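Local coordinates for cell division control protein 4 (Saccharomyces cerevisiae, PDB 3V7D), which recognises phosphorylated targets such as the CDK inhibitor SIC1 as the substrate-binding F-box and WD-repeat subunit of an SCF ubiquitin ligase, at residues N72-K77 with D89-S94; D132-T137 with D189-C194; L251-H254 with N259-F262; R324-S327 with T333-I336. The protein carries 1 engineered substitution. All blocks are in the same frame, centred on the assembly; numbering follows the deposited sequence.

Contact 1 of 4, residues N72-K77 with D89-S94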
loop_
_atom_site.group_PDB
_atom_site.type_symbol
_atom_site.label_atom_id
_atom_site.label_comp_id
_atom_site.label_asym_id
_atom_site.label_seq_id
_atom_site.Cartn_x
_atom_site.Cartn_y
_atom_site.Cartn_z
ATOM N N ASN B 72 -4.641 0.263 11.280
ATOM C CA ASN B 72 -4.265 0.070 12.679
ATOM C C ASN B 72 -2.755 0.016 12.904
ATOM O O ASN B 72 -2.240 0.621 13.844
ATOM C CB ASN B 72 -4.929 -1.186 13.249
ATOM C CG ASN B 72 -6.391 -0.969 13.583
ATOM O OD1 ASN B 72 -6.817 0.157 13.848
ATOM N ND2 ASN B 72 -7.171 -2.048 13.573
ATOM N N SER B 73 -2.049 -0.710 12.046
ATOM C CA SER B 73 -0.597 -0.792 12.147
ATOM C C SER B 73 0.062 0.563 11.875
ATOM O O SER B 73 1.096 0.889 12.463
ATOM C CB SER B 73 -0.049 -1.861 11.197
ATOM O OG SER B 73 1.295 -1.582 10.840
ATOM N N LEU B 74 -0.538 1.352 10.987
ATOM C CA LEU B 74 -0.023 2.690 10.705
ATOM C C LEU B 74 -0.190 3.585 11.923
ATOM O O LEU B 74 0.750 4.265 12.330
ATOM C CB LEU B 74 -0.724 3.327 9.502
ATOM C CG LEU B 74 -0.287 4.779 9.250
ATOM C CD1 LEU B 74 1.151 4.829 8.747
ATOM C CD2 LEU B 74 -1.226 5.510 8.297
ATOM N N ASN B 75 -1.394 3.572 12.493
ATOM C CA ASN B 75 -1.720 4.371 13.673
ATOM C C ASN B 75 -0.776 4.135 14.839
ATOM O O ASN B 75 -0.303 5.082 15.464
ATOM C CB ASN B 75 -3.153 4.097 14.127
ATOM C CG ASN B 75 -4.111 5.171 13.682
ATOM O OD1 ASN B 75 -3.743 6.342 13.586
ATOM N ND2 ASN B 75 -5.348 4.782 13.401
ATOM N N LEU B 76 -0.513 2.865 15.123
ATOM C CA LEU B 76 0.393 2.483 16.196
ATOM C C LEU B 76 1.810 2.994 15.937
ATOM O O LEU B 76 2.448 3.582 16.814
ATOM C CB LEU B 76 0.414 0.964 16.342
ATOM C CG LEU B 76 1.235 0.467 17.527
ATOM C CD1 LEU B 76 0.648 0.994 18.827
ATOM C CD2 LEU B 76 1.274 -1.037 17.529
ATOM N N LYS B 77 2.296 2.757 14.723
ATOM C CA LYS B 77 3.597 3.255 14.295
ATOM C C LYS B 77 3.690 4.780 14.455
ATOM O O LYS B 77 4.717 5.312 14.888
ATOM C CB LYS B 77 3.845 2.848 12.843
ATOM C CG LYS B 77 5.213 3.215 12.304
ATOM C CD LYS B 77 5.418 2.648 10.900
ATOM C CE LYS B 77 5.589 3.745 9.844
ATOM N NZ LYS B 77 5.718 3.189 8.459
ATOM N N ASP B 89 -3.746 14.772 14.248
ATOM C CA ASP B 89 -2.528 15.467 13.856
ATOM C C ASP B 89 -1.468 14.482 13.356
ATOM O O ASP B 89 -0.716 14.794 12.432
ATOM C CB ASP B 89 -1.986 16.315 15.015
ATOM C CG ASP B 89 -2.899 17.490 15.365
ATOM O OD1 ASP B 89 -3.684 17.934 14.497
ATOM O OD2 ASP B 89 -2.827 17.974 16.513
ATOM N N ARG B 90 -1.416 13.301 13.967
ATOM C CA ARG B 90 -0.516 12.244 13.528
ATOM C C ARG B 90 -0.802 11.900 12.073
ATOM O O ARG B 90 0.112 11.831 11.249
ATOM C CB ARG B 90 -0.688 10.985 14.383
ATOM C CG ARG B 90 -0.036 11.038 15.751
ATOM C CD ARG B 90 -0.437 9.829 16.592
ATOM N NE ARG B 90 0.102 9.897 17.949
ATOM C CZ ARG B 90 -0.413 9.249 18.990
ATOM N NH1 ARG B 90 -1.488 8.487 18.833
ATOM N NH2 ARG B 90 0.141 9.365 20.191
ATOM N N LEU B 91 -2.081 11.690 11.766
ATOM C CA LEU B 91 -2.500 11.305 10.427
ATOM C C LEU B 91 -2.269 12.427 9.412
ATOM O O LEU B 91 -1.914 12.168 8.262
ATOM C CB LEU B 91 -3.970 10.880 10.425
ATOM C CG LEU B 91 -4.314 9.574 11.150
ATOM C CD1 LEU B 91 -5.804 9.320 11.074
ATOM C CD2 LEU B 91 -3.548 8.386 10.571
ATOM N N ARG B 92 -2.473 13.670 9.839
ATOM C CA ARG B 92 -2.220 14.813 8.971
ATOM C C ARG B 92 -0.729 14.929 8.652
ATOM O O ARG B 92 -0.349 15.100 7.495
ATOM C CB ARG B 92 -2.746 16.117 9.592
ATOM C CG ARG B 92 -2.247 17.386 8.882
ATOM C CD ARG B 92 -3.028 18.635 9.299
ATOM N NE ARG B 92 -3.073 18.803 10.748
ATOM C CZ ARG B 92 -2.176 19.494 11.443
ATOM N NH1 ARG B 92 -1.168 20.085 10.817
ATOM N NH2 ARG B 92 -2.288 19.591 12.761
ATOM N N LEU B 93 0.113 14.822 9.675
ATOM C CA LEU B 93 1.559 14.899 9.468
ATOM C C LEU B 93 2.066 13.757 8.586
ATOM O O LEU B 93 2.930 13.953 7.731
ATOM C CB LEU B 93 2.311 14.918 10.802
ATOM C CG LEU B 93 2.139 16.160 11.691
ATOM C CD1 LEU B 93 3.343 16.323 12.611
ATOM C CD2 LEU B 93 1.899 17.438 10.885
ATOM N N SER B 94 1.523 12.564 8.801
ATOM C CA SER B 94 1.864 11.416 7.979
ATOM C C SER B 94 1.478 11.694 6.532
ATOM O O SER B 94 2.241 11.407 5.610
ATOM C CB SER B 94 1.140 10.165 8.480
ATOM O OG SER B 94 1.440 9.038 7.673
HETATM O O HOH W 1 -2.216 7.018 16.546
#

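Contact 2 of 4, residues D132-T137 with D189-C194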
loop_
_atom_site.group_PDB
_atom_site.type_symbol
_atom_site.label_atom_id
_atom_site.label_comp_id
_atom_site.label_asym_id
_atom_site.label_seq_id
_atom_site.Cartn_x
_atom_site.Cartn_y
_atom_site.Cartn_z
ATOM N N ASP B 132 13.871 -1.910 8.480
ATOM C CA ASP B 132 14.342 -1.402 9.764
ATOM C C ASP B 132 15.596 -0.545 9.664
ATOM O O ASP B 132 16.481 -0.649 10.518
ATOM C CB ASP B 132 14.642 -2.574 10.700
ATOM C CG ASP B 132 13.766 -2.585 11.927
ATOM O OD1 ASP B 132 13.253 -1.509 12.301
ATOM O OD2 ASP B 132 13.605 -3.671 12.521
ATOM N N ASN B 133 15.683 0.268 8.615
ATOM C CA ASN B 133 16.848 1.119 8.380
ATOM C C ASN B 133 18.132 0.335 8.098
ATOM O O ASN B 133 19.230 0.886 8.134
ATOM C CB ASN B 133 17.035 2.107 9.535
ATOM C CG ASN B 133 15.762 2.871 9.847
ATOM O OD1 ASN B 133 15.135 3.448 8.957
ATOM N ND2 ASN B 133 15.365 2.866 11.114
ATOM N N TYR B 134 17.980 -0.956 7.816
ATOM C CA TYR B 134 19.096 -1.779 7.372
ATOM C C TYR B 134 18.936 -2.134 5.905
ATOM O O TYR B 134 17.833 -2.424 5.440
ATOM C CB TYR B 134 19.171 -3.087 8.154
ATOM C CG TYR B 134 19.563 -2.967 9.604
ATOM C CD1 TYR B 134 20.762 -2.372 9.976
ATOM C CD2 TYR B 134 18.755 -3.498 10.603
ATOM C CE1 TYR B 134 21.130 -2.278 11.308
ATOM C CE2 TYR B 134 19.111 -3.411 11.934
ATOM C CZ TYR B 134 20.299 -2.802 12.282
ATOM O OH TYR B 134 20.651 -2.719 13.612
ATOM N N VAL B 135 20.045 -2.113 5.174
ATOM C CA VAL B 135 20.092 -2.746 3.867
ATOM C C VAL B 135 21.051 -3.911 4.000
ATOM O O VAL B 135 22.175 -3.750 4.482
ATOM C CB VAL B 135 20.575 -1.801 2.754
ATOM C CG1 VAL B 135 20.449 -2.491 1.396
ATOM C CG2 VAL B 135 19.778 -0.512 2.769
ATOM N N ILE B 136 20.595 -5.091 3.600
ATOM C CA ILE B 136 21.369 -6.307 3.796
ATOM C C ILE B 136 21.483 -7.072 2.485
ATOM O O ILE B 136 20.479 -7.337 1.825
ATOM C CB ILE B 136 20.725 -7.200 4.873
ATOM C CG1 ILE B 136 20.442 -6.383 6.137
ATOM C CG2 ILE B 136 21.619 -8.386 5.194
ATOM C CD1 ILE B 136 19.523 -7.066 7.115
ATOM N N THR B 137 22.712 -7.416 2.106
ATOM C CA THR B 137 22.959 -8.087 0.836
ATOM C C THR B 137 23.788 -9.352 1.005
ATOM O O THR B 137 24.643 -9.438 1.886
ATOM C CB THR B 137 23.701 -7.168 -0.153
ATOM O OG1 THR B 137 24.861 -6.626 0.487
ATOM C CG2 THR B 137 22.799 -6.029 -0.622
ATOM N N ASP B 189 22.919 -12.030 14.436
ATOM C CA ASP B 189 22.537 -10.855 15.203
ATOM C C ASP B 189 23.404 -9.692 14.738
ATOM O O ASP B 189 24.612 -9.672 14.984
ATOM C CB ASP B 189 22.732 -11.101 16.703
ATOM C CG ASP B 189 22.206 -9.958 17.566
ATOM O OD1 ASP B 189 22.513 -8.779 17.282
ATOM O OD2 ASP B 189 21.481 -10.243 18.540
ATOM N N ILE B 190 22.786 -8.725 14.068
ATOM C CA ILE B 190 23.512 -7.571 13.542
ATOM C C ILE B 190 24.194 -6.765 14.647
ATOM O O ILE B 190 25.344 -6.348 14.508
ATOM C CB ILE B 190 22.583 -6.648 12.728
ATOM C CG1 ILE B 190 22.124 -7.355 11.455
ATOM C CG2 ILE B 190 23.291 -5.355 12.359
ATOM C CD1 ILE B 190 21.187 -6.531 10.597
ATOM N N LYS B 191 23.490 -6.570 15.755
ATOM C CA LYS B 191 23.999 -5.736 16.835
ATOM C C LYS B 191 25.122 -6.405 17.620
ATOM O O LYS B 191 25.853 -5.734 18.348
ATOM C CB LYS B 191 22.864 -5.309 17.769
ATOM C CG LYS B 191 21.787 -4.472 17.080
ATOM C CD LYS B 191 20.529 -4.343 17.935
ATOM C CE LYS B 191 20.039 -5.704 18.413
ATOM N NZ LYS B 191 19.906 -6.669 17.281
ATOM N N LYS B 192 25.257 -7.722 17.477
ATOM C CA LYS B 192 26.392 -8.440 18.058
ATOM C C LYS B 192 27.462 -8.649 16.994
ATOM O O LYS B 192 28.602 -9.007 17.299
ATOM C CB LYS B 192 25.963 -9.791 18.633
ATOM C CG LYS B 192 24.935 -9.702 19.746
ATOM C CD LYS B 192 24.634 -11.076 20.330
ATOM C CE LYS B 192 23.682 -10.981 21.514
ATOM N NZ LYS B 192 23.521 -12.289 22.199
ATOM N N GLY B 193 27.078 -8.420 15.742
ATOM C CA GLY B 193 27.979 -8.561 14.614
ATOM C C GLY B 193 28.494 -9.974 14.415
ATOM O O GLY B 193 29.637 -10.169 14.002
ATOM N N CYS B 194 27.656 -10.968 14.694
ATOM C CA CYS B 194 28.094 -12.354 14.579
ATOM C C CYS B 194 26.963 -13.312 14.239
ATOM O O CYS B 194 25.787 -12.956 14.296
ATOM C CB CYS B 194 28.762 -12.811 15.878
ATOM S SG CYS B 194 27.603 -13.069 17.250
#

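Contact 3 of 4, residues L251-H254 with N259-F262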
loop_
_atom_site.group_PDB
_atom_site.type_symbol
_atom_site.label_atom_id
_atom_site.label_comp_id
_atom_site.label_asym_id
_atom_site.label_seq_id
_atom_site.Cartn_x
_atom_site.Cartn_y
_atom_site.Cartn_z
ATOM N N LEU B 251 26.344 -21.081 17.945
ATOM C CA LEU B 251 25.831 -22.359 18.415
ATOM C C LEU B 251 25.613 -23.260 17.212
ATOM O O LEU B 251 24.661 -23.075 16.453
ATOM C CB LEU B 251 24.512 -22.169 19.163
ATOM C CG LEU B 251 24.562 -21.927 20.672
ATOM C CD1 LEU B 251 25.344 -20.669 21.010
ATOM C CD2 LEU B 251 23.153 -21.854 21.241
ATOM N N VAL B 252 26.502 -24.228 17.030
ATOM C CA VAL B 252 26.426 -25.118 15.879
ATOM C C VAL B 252 25.619 -26.375 16.203
ATOM O O VAL B 252 25.825 -27.003 17.241
ATOM C CB VAL B 252 27.834 -25.512 15.388
ATOM C CG1 VAL B 252 27.746 -26.320 14.101
ATOM C CG2 VAL B 252 28.695 -24.267 15.187
ATOM N N PHE B 253 24.698 -26.731 15.311
ATOM C CA PHE B 253 23.883 -27.933 15.476
ATOM C C PHE B 253 24.054 -28.873 14.288
ATOM O O PHE B 253 23.376 -28.733 13.270
ATOM C CB PHE B 253 22.408 -27.567 15.643
ATOM C CG PHE B 253 22.115 -26.796 16.895
ATOM C CD1 PHE B 253 22.273 -25.421 16.930
ATOM C CD2 PHE B 253 21.687 -27.446 18.039
ATOM C CE1 PHE B 253 22.008 -24.706 18.083
ATOM C CE2 PHE B 253 21.419 -26.738 19.195
ATOM C CZ PHE B 253 21.578 -25.364 19.214
ATOM N N HIS B 254 24.958 -29.835 14.437
ATOM C CA HIS B 254 25.308 -30.751 13.358
ATOM C C HIS B 254 24.203 -31.755 13.037
ATOM O O HIS B 254 24.164 -32.298 11.932
ATOM C CB HIS B 254 26.603 -31.505 13.694
ATOM C CG HIS B 254 27.788 -30.615 13.902
ATOM N ND1 HIS B 254 28.550 -30.130 12.860
ATOM C CD2 HIS B 254 28.349 -30.125 15.034
ATOM C CE1 HIS B 254 29.523 -29.377 13.339
ATOM N NE2 HIS B 254 29.424 -29.358 14.657
ATOM N N ASN B 259 18.728 -31.042 17.643
ATOM C CA ASN B 259 18.549 -29.601 17.520
ATOM C C ASN B 259 17.167 -29.226 18.042
ATOM O O ASN B 259 16.159 -29.517 17.400
ATOM C CB ASN B 259 18.687 -29.190 16.052
ATOM C CG ASN B 259 18.631 -27.686 15.846
ATOM O OD1 ASN B 259 18.221 -26.929 16.726
ATOM N ND2 ASN B 259 19.037 -27.247 14.660
ATOM N N PRO B 260 17.113 -28.568 19.212
ATOM C CA PRO B 260 15.830 -28.211 19.829
ATOM C C PRO B 260 15.069 -27.159 19.021
ATOM O O PRO B 260 13.897 -26.902 19.296
ATOM C CB PRO B 260 16.240 -27.653 21.194
ATOM C CG PRO B 260 17.637 -27.178 21.004
ATOM C CD PRO B 260 18.263 -28.106 20.007
ATOM N N TYR B 261 15.730 -26.564 18.034
ATOM C CA TYR B 261 15.079 -25.593 17.165
ATOM C C TYR B 261 14.594 -26.253 15.879
ATOM O O TYR B 261 13.980 -25.605 15.037
ATOM C CB TYR B 261 16.019 -24.429 16.846
ATOM C CG TYR B 261 16.519 -23.699 18.068
ATOM C CD1 TYR B 261 15.662 -22.917 18.833
ATOM C CD2 TYR B 261 17.849 -23.787 18.459
ATOM C CE1 TYR B 261 16.117 -22.244 19.956
ATOM C CE2 TYR B 261 18.312 -23.119 19.580
ATOM C CZ TYR B 261 17.443 -22.350 20.324
ATOM O OH TYR B 261 17.901 -21.686 21.439
ATOM N N PHE B 262 14.871 -27.544 15.734
ATOM C CA PHE B 262 14.435 -28.285 14.556
ATOM C C PHE B 262 13.011 -28.809 14.743
ATOM O O PHE B 262 12.665 -29.337 15.799
ATOM C CB PHE B 262 15.410 -29.426 14.255
ATOM C CG PHE B 262 14.966 -30.332 13.143
ATOM C CD1 PHE B 262 14.924 -29.881 11.837
ATOM C CD2 PHE B 262 14.608 -31.643 13.405
ATOM C CE1 PHE B 262 14.519 -30.718 10.812
ATOM C CE2 PHE B 262 14.205 -32.484 12.384
ATOM C CZ PHE B 262 14.161 -32.021 11.086
#

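Contact 4 of 4, residues R324-S327 with T333-I336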
loop_
_atom_site.group_PDB
_atom_site.type_symbol
_atom_site.label_atom_id
_atom_site.label_comp_id
_atom_site.label_asym_id
_atom_site.label_seq_id
_atom_site.Cartn_x
_atom_site.Cartn_y
_atom_site.Cartn_z
ATOM N N ARG B 324 -5.459 -17.228 -1.232
ATOM C CA ARG B 324 -5.174 -17.700 -2.578
ATOM C C ARG B 324 -3.685 -17.938 -2.762
ATOM O O ARG B 324 -2.864 -17.463 -1.977
ATOM C CB ARG B 324 -5.633 -16.675 -3.616
ATOM C CG ARG B 324 -7.126 -16.415 -3.649
ATOM C CD ARG B 324 -7.431 -15.261 -4.594
ATOM N NE ARG B 324 -8.843 -14.894 -4.583
ATOM C CZ ARG B 324 -9.336 -13.822 -5.194
ATOM N NH1 ARG B 324 -8.531 -13.007 -5.863
ATOM N NH2 ARG B 324 -10.634 -13.564 -5.134
ATOM N N CYS B 325 -3.344 -18.676 -3.810
ATOM C CA CYS B 325 -1.955 -18.838 -4.194
ATOM C C CYS B 325 -1.743 -18.374 -5.623
ATOM O O CYS B 325 -2.551 -18.657 -6.513
ATOM C CB CYS B 325 -1.512 -20.293 -4.069
ATOM S SG CYS B 325 0.130 -20.568 -4.776
ATOM N N ILE B 326 -0.645 -17.662 -5.833
ATOM C CA ILE B 326 -0.256 -17.215 -7.160
ATOM C C ILE B 326 1.046 -17.909 -7.528
ATOM O O ILE B 326 1.985 -17.932 -6.731
ATOM C CB ILE B 326 -0.045 -15.694 -7.178
ATOM C CG1 ILE B 326 -1.294 -14.990 -6.652
ATOM C CG2 ILE B 326 0.310 -15.218 -8.579
ATOM C CD1 ILE B 326 -1.006 -13.690 -5.940
ATOM N N SER B 327 1.097 -18.488 -8.724
ATOM C CA SER B 327 2.274 -19.237 -9.156
ATOM C C SER B 327 2.760 -18.766 -10.519
ATOM O O SER B 327 1.957 -18.498 -11.412
ATOM C CB SER B 327 1.971 -20.737 -9.195
ATOM O OG SER B 327 0.938 -21.034 -10.120
ATOM N N THR B 333 3.053 -19.063 -18.067
ATOM C CA THR B 333 1.742 -18.781 -17.491
ATOM C C THR B 333 1.824 -18.418 -16.014
ATOM O O THR B 333 2.787 -18.762 -15.321
ATOM C CB THR B 333 0.760 -19.967 -17.648
ATOM O OG1 THR B 333 1.109 -21.011 -16.731
ATOM C CG2 THR B 333 0.782 -20.507 -19.068
ATOM N N ILE B 334 0.800 -17.713 -15.548
ATOM C CA ILE B 334 0.614 -17.443 -14.132
ATOM C C ILE B 334 -0.703 -18.073 -13.711
ATOM O O ILE B 334 -1.722 -17.887 -14.376
ATOM C CB ILE B 334 0.532 -15.941 -13.854
ATOM C CG1 ILE B 334 1.821 -15.246 -14.296
ATOM C CG2 ILE B 334 0.268 -15.691 -12.382
ATOM C CD1 ILE B 334 1.657 -13.758 -14.514
ATOM N N ARG B 335 -0.691 -18.822 -12.614
ATOM C CA ARG B 335 -1.919 -19.453 -12.143
ATOM C C ARG B 335 -2.372 -18.924 -10.792
ATOM O O ARG B 335 -1.561 -18.669 -9.907
ATOM C CB ARG B 335 -1.778 -20.979 -12.101
ATOM C CG ARG B 335 -1.781 -21.619 -13.477
ATOM C CD ARG B 335 -1.775 -23.128 -13.399
ATOM N NE ARG B 335 -2.155 -23.719 -14.677
ATOM C CZ ARG B 335 -2.890 -24.820 -14.797
ATOM N NH1 ARG B 335 -3.326 -25.450 -13.714
ATOM N NH2 ARG B 335 -3.193 -25.291 -15.999
ATOM N N ILE B 336 -3.682 -18.763 -10.655
ATOM C CA ILE B 336 -4.289 -18.343 -9.404
ATOM C C ILE B 336 -5.044 -19.531 -8.831
ATOM O O ILE B 336 -5.873 -20.131 -9.512
ATOM C CB ILE B 336 -5.277 -17.185 -9.632
ATOM C CG1 ILE B 336 -4.610 -16.063 -10.437
ATOM C CG2 ILE B 336 -5.818 -16.675 -8.301
ATOM C CD1 ILE B 336 -3.439 -15.411 -9.735
#

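Contact 1 of 4, residues N72-K77 with D89-S94
The amide of Asn75 is the flat group at this crossing. On one side of its plane methyl CD2 of Leu91 comes obliquely against the oxygen, 3.6 Å from Asn75 OD1; on the other side lies a water that gives OD1 a weak, long bond. With chi1 at -101°, off a staggered position, the amide swings toward helix 89-94. The same water donates to backbone Asn75 O at 2.9 Å and accepts from Arg90 NH1 at 2.8 Å, a water bridge between the helices beside the apolar contact. Arg90's guanidinium is gripped further by the carbonyls of Tyr82 (through NE) and, weakly, Pro83 (through NH2). Leu74 completes the packing: its CD2 lies 4.3 Å from Leu91 CD2, and its other methyl, CD1, faces the hydroxyl of Ser94. Axes 10.5 Å apart, running at 98° to each other, confine the touch to these few side chains. Leu91 is sandwiched between helix 71-81, where it also meets Phe71 and Leu78, and Thr53, Trp56 and Leu60 of helix 53-62, in the helical region that leads from the F-box to the propeller.

Contact 2 of 4, residues D132-T137 with D189-C194
Tyr134, at the start of strand 134-139, presents one ring face to Ile190, whose CD1 hangs over the ring centre. This CH-pi contact is nearly perpendicular: CD1 of Ile190 lies 3.9 Å from the Tyr134 centroid, 9° off the normal. The second branch follows the ring outward, with Ile190 CG2 3.9 Å from Tyr134 CZ, and the phenol oxygen ends against the aliphatic part of Lys191, 4.0 Å from OH to CG. CG anti to the carbonyl carbon (chi1 -69°) carries the Tyr134 ring across to the turn. A serine in its place would probably leave Ile190 without the flat surface under its methyl and open a gap beside Lys191. Two residues on, Ile136 meets the same methyl tip to tip, its CD1 3.9 Å from Ile190 CD1, so that Ile190 CD1 is shared by both side chains. The opposing turn is held by Asp189: OD1 takes the backbone N-H of Lys192, 2.9 Å from Lys192 N, the donor standing above the carboxylate plane, in an Asx motif. Gly193 and Cys194 both face Asp189 in a G1 bulge. Lys191 NZ bonds to Gly173 O, its link to Asp189 being weak. The contact joins two propeller blades: the turn between strands 185-189 and 194-199 in the second, against strand 134-139 of WD 1, with Leu176 and Leu168 of strands 175-180 and 165-170 closing around Ile136.

Contact 3 of 4, residues L251-H254 with N259-F262
An amide lies flat on an aromatic ring here: the planes of Asn259's carboxamide and Phe253's ring are only 12° apart. Asn259 OD1 sits 3.7 Å above the ring plane, offset toward the rim, while the nitrogen passes beyond the ring's base, ND2 of Asn259 being 3.5 Å from CB of Phe253. The amide's rotation is fixed from its own side, since OD1 accepts the N-H of Tyr261 at 2.8 Å (Tyr261 N to Asn259 OD1), the donor standing 40° out of the carbonyl plane. This Asx turn coincides with a type I beta turn closed by Phe262 N and Asn259 O. The loop crosses from one propeller blade to the next: strand 251-253 adds a parallel edge to strand 194-199, and strand 262-266 joins strand 229-233. In place of Asn259 an alanine would probably deprive Phe253 of the plate stacked on its face and the N-H of Tyr261 of its side-chain acceptor. Pro260 adds CD, 3.5 Å from Phe253 CE2, coming in obliquely. Tyr261 turns an edge toward the Phe253 face in an offset edge-to-face pair, centroids 5.9 Å apart and planes at 87°; its ring also meets that of His197, and Phe262 packs edge-to-face with Trp232.

Contact 4 of 4, residues R324-S327 with T333-I336
Ser327 and Arg335 form a hydrogen-bonded antiparallel pair in which each backbone N-H meets the other's carbonyl: Ser327 N to Arg335 O is 2.9 Å, and Arg335 N to Ser327 O is also 2.9 Å. Each acceptor takes a CA-H...O contact too, Ile334 CA lying 3.2 Å from Ser327 O and Ile326 CA 3.4 Å from Arg335 O. The buried hydroxyl of Ser327, held between the backbone N and the carbonyl carbon at chi1 62°, bonds to His309 NE2 and receives Trp337 NE1, so its strong partners lie outside the pair. Thr333 OG1 is matched by Asp331, and Arg324 NH1 reaches the Asn380 carbonyl and the Tyr382 hydroxyl. On the isoleucine face Ile326 runs side by side with both its neighbours, CG2 3.8 Å from Ile334 CG2 and CG1 3.8 Å from Ile336 CD1, packing on Leu365 of the following blade; Ser327 faces the other way, onto Leu292 of the preceding one. A serine linking histidine and tryptophan within a hairpin of the two middle strands belongs to the polar network characteristic of WD repeats, here WD 5.

The four contacts follow one another along the chain without overlap, from the helical part into the propeller. Contact 1 lies among the helices, yet its nearest atoms come within about 9 Å of contact 2, where the first WD repeat's strand packs against a turn of the second blade. Contact 3, at the loop between the second blade's added strand and the outer strand of the third, is about 8 Å from contact 2 by nearest atoms and about 22 Å between centres. Contact 4 lies within WD 5, its centre about 33 Å from that of contact 2 on the opposite side of the chain's centre, and about 34 Å and 35 Å from the centres of contacts 1 and 3.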